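Local coordinates for beta-galactosidase (Trichoderma reesei, PDB 3OGR), which probably hydrolyses terminal non-reducing beta-D-galactose residues from beta-D-galactosides, as a member of glycosyl hydrolase family 35, at residues E46-R51 / N320-F325. Sequence-based numbering, arbitrary orientation.
Sequences EVHPFR and NIYMTF. With GAL (beta-D-galactopyranose), chain E.
Glu46 and Asn320 join side chains where the first strand of the TIM barrel, 38-47, runs beside its parallel neighbour 318-321. Asn320 ND2 donates to Glu46 OE1 at 2.9 Å, almost along the C-O direction, with carboxylate and amide planes 53° apart, while Ser44 OG holds Asn320 OD1. With CG swung opposite the backbone N (chi1 -170°) and the chain bent at chi2, the Glu46 carboxylate turns toward Asn320 and His48, and CG comes within 3.5 Å of Tyr322 CD2. The other oxygen, OE2, offers its anti lone pair to His48 NE2 and salt-bridges Arg114, while Ser74 shares OE1. A leucine in place of Glu46 would probably leave Arg114 without this countercharge and His48 freer to turn. At the other ring nitrogen, ND1, Arg51 NH1 donates nearly in the imidazole plane, and Asn329 holds Arg51 NE. Over one imidazole face lies Met323 CE, 3.5 Å from the centroid, a CH-pi contact. Met323 SD sits over the centre of the Tyr322 ring, whose CE1 lies 3.5 Å from galactose O6, so this packing backs the sugar pocket. On the backbone, Glu46 O accepts from Thr324 N and Phe325 N, and one water links His48 N to Phe325 O (2.7 Å from the latter).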
loop_
_atom_site.group_PDB
_atom_site.type_symbol
_atom_site.label_atom_id
_atom_site.label_comp_id
_atom_site.label_asym_id
_atom_site.label_seq_id
_atom_site.Cartn_x
_atom_site.Cartn_y
_atom_site.Cartn_z
ATOM N N GLU A 46 -3.165 -5.819 0.009
ATOM C CA GLU A 46 -2.519 -5.245 -1.159
ATOM C C GLU A 46 -1.075 -4.773 -0.844
ATOM O O GLU A 46 -0.877 -4.066 0.151
ATOM C CB GLU A 46 -3.349 -4.040 -1.660
ATOM C CG GLU A 46 -2.859 -3.539 -3.060
ATOM C CD GLU A 46 -3.473 -4.244 -4.265
ATOM O OE1 GLU A 46 -4.362 -5.117 -4.058
ATOM O OE2 GLU A 46 -3.154 -3.829 -5.401
ATOM N N VAL A 47 -0.152 -5.111 -1.730
ATOM C CA VAL A 47 1.275 -4.762 -1.646
ATOM C C VAL A 47 1.709 -4.506 -3.064
ATOM O O VAL A 47 1.418 -5.324 -3.937
ATOM C CB VAL A 47 2.136 -5.864 -1.046
ATOM C CG1 VAL A 47 3.674 -5.493 -1.059
ATOM C CG2 VAL A 47 1.664 -6.181 0.409
ATOM N N HIS A 48 2.446 -3.434 -3.302
ATOM C CA HIS A 48 2.899 -3.130 -4.679
ATOM C C HIS A 48 4.441 -3.271 -4.726
ATOM O O HIS A 48 5.139 -2.426 -4.159
ATOM C CB HIS A 48 2.486 -1.715 -5.100
ATOM C CG HIS A 48 0.998 -1.560 -5.167
ATOM N ND1 HIS A 48 0.352 -0.329 -5.206
ATOM C CD2 HIS A 48 0.025 -2.506 -5.212
ATOM C CE1 HIS A 48 -0.958 -0.541 -5.252
ATOM N NE2 HIS A 48 -1.178 -1.851 -5.279
ATOM N N PRO A 49 4.932 -4.311 -5.405
ATOM C CA PRO A 49 6.401 -4.576 -5.355
ATOM C C PRO A 49 7.197 -3.369 -5.852
ATOM O O PRO A 49 8.270 -3.108 -5.331
ATOM C CB PRO A 49 6.608 -5.804 -6.245
ATOM C CG PRO A 49 5.292 -5.962 -7.051
ATOM C CD PRO A 49 4.143 -5.321 -6.173
ATOM N N PHE A 50 6.636 -2.586 -6.806
ATOM C CA PHE A 50 7.438 -1.486 -7.354
ATOM C C PHE A 50 7.565 -0.301 -6.433
ATOM O O PHE A 50 8.366 0.617 -6.686
ATOM C CB PHE A 50 6.874 -1.048 -8.713
ATOM C CG PHE A 50 5.401 -0.710 -8.630
ATOM C CD1 PHE A 50 5.012 0.606 -8.204
ATOM C CD2 PHE A 50 4.391 -1.661 -8.932
ATOM C CE1 PHE A 50 3.623 0.958 -8.086
ATOM C CE2 PHE A 50 3.028 -1.304 -8.840
ATOM C CZ PHE A 50 2.640 0.020 -8.406
ATOM N N ARG A 51 6.819 -0.322 -5.346
ATOM C CA ARG A 51 6.900 0.748 -4.340
ATOM C C ARG A 51 7.851 0.387 -3.188
ATOM O O ARG A 51 8.015 1.190 -2.254
ATOM C CB ARG A 51 5.494 1.044 -3.798
ATOM C CG ARG A 51 4.754 2.034 -4.749
ATOM C CD ARG A 51 3.243 2.115 -4.416
ATOM N NE ARG A 51 2.727 3.414 -4.937
ATOM C CZ ARG A 51 1.508 3.571 -5.490
ATOM N NH1 ARG A 51 0.702 2.485 -5.777
ATOM N NH2 ARG A 51 1.103 4.807 -5.839
ATOM N N ASN A 320 -9.960 -8.411 -0.064
ATOM C CA ASN A 320 -8.615 -7.833 -0.145
ATOM C C ASN A 320 -8.601 -6.413 0.336
ATOM O O ASN A 320 -9.480 -5.642 -0.064
ATOM C CB ASN A 320 -8.132 -7.867 -1.615
ATOM C CG ASN A 320 -6.746 -7.230 -1.770
ATOM O OD1 ASN A 320 -5.766 -7.615 -1.110
ATOM N ND2 ASN A 320 -6.673 -6.192 -2.633
ATOM N N ILE A 321 -7.655 -6.083 1.222
ATOM C CA ILE A 321 -7.582 -4.760 1.864
ATOM C C ILE A 321 -6.571 -3.907 1.136
ATOM O O ILE A 321 -5.359 -4.225 1.102
ATOM C CB ILE A 321 -7.120 -4.974 3.358
ATOM C CG1 ILE A 321 -8.119 -5.865 4.147
ATOM C CG2 ILE A 321 -6.994 -3.610 4.005
ATOM C CD1 ILE A 321 -9.631 -5.454 3.959
ATOM N N TYR A 322 -7.059 -2.796 0.511
ATOM C CA TYR A 322 -6.215 -1.913 -0.264
ATOM C C TYR A 322 -6.057 -0.586 0.505
ATOM O O TYR A 322 -7.081 0.047 0.723
ATOM C CB TYR A 322 -6.909 -1.646 -1.635
ATOM C CG TYR A 322 -6.075 -0.794 -2.578
ATOM C CD1 TYR A 322 -5.838 0.556 -2.347
ATOM C CD2 TYR A 322 -5.498 -1.367 -3.753
ATOM C CE1 TYR A 322 -5.039 1.321 -3.181
ATOM C CE2 TYR A 322 -4.693 -0.607 -4.610
ATOM C CZ TYR A 322 -4.446 0.717 -4.313
ATOM O OH TYR A 322 -3.605 1.430 -5.153
ATOM N N MET A 323 -4.856 -0.149 0.877
ATOM C CA MET A 323 -3.571 -0.925 0.888
ATOM C C MET A 323 -3.442 -1.605 2.240
ATOM O O MET A 323 -4.049 -1.175 3.259
ATOM C CB MET A 323 -2.400 0.070 0.774
ATOM C CG MET A 323 -2.422 0.832 -0.574
ATOM S SD MET A 323 -2.252 -0.200 -1.992
ATOM C CE MET A 323 -0.545 -0.793 -1.792
ATOM N N THR A 324 -2.590 -2.636 2.249
ATOM C CA THR A 324 -2.135 -3.229 3.537
ATOM C C THR A 324 -0.749 -2.714 3.871
ATOM O O THR A 324 -0.482 -2.359 5.007
ATOM C CB THR A 324 -2.264 -4.753 3.474
ATOM O OG1 THR A 324 -3.680 -5.070 3.419
ATOM C CG2 THR A 324 -1.734 -5.452 4.743
ATOM N N PHE A 325 0.170 -2.659 2.876
ATOM C CA PHE A 325 1.428 -1.960 2.974
ATOM C C PHE A 325 1.547 -1.102 1.707
ATOM O O PHE A 325 1.463 -1.637 0.607
ATOM C CB PHE A 325 2.625 -2.932 3.019
ATOM C CG PHE A 325 3.938 -2.246 2.808
ATOM C CD1 PHE A 325 4.442 -1.346 3.773
ATOM C CD2 PHE A 325 4.630 -2.407 1.592
ATOM C CE1 PHE A 325 5.709 -0.664 3.555
ATOM C CE2 PHE A 325 5.890 -1.757 1.385
ATOM C CZ PHE A 325 6.390 -0.856 2.363
HETATM C C1 GAL E . -9.521 2.086 -6.633
HETATM C C2 GAL E . -8.485 1.788 -7.766
HETATM C C3 GAL E . -7.087 1.683 -7.189
HETATM C C4 GAL E . -6.753 2.943 -6.381
HETATM C C5 GAL E . -7.847 3.139 -5.335
HETATM C C6 GAL E . -7.725 4.453 -4.534
HETATM O O1 GAL E . -10.770 2.544 -7.147
HETATM O O2 GAL E . -8.826 0.536 -8.355
HETATM O O3 GAL E . -6.143 1.552 -8.242
HETATM O O4 GAL E . -6.760 4.037 -7.294
HETATM O O5 GAL E . -9.128 3.259 -5.987
HETATM O O6 GAL E . -6.520 4.409 -3.771
HETATM O O HOH W 1 3.072 -1.297 -1.526
#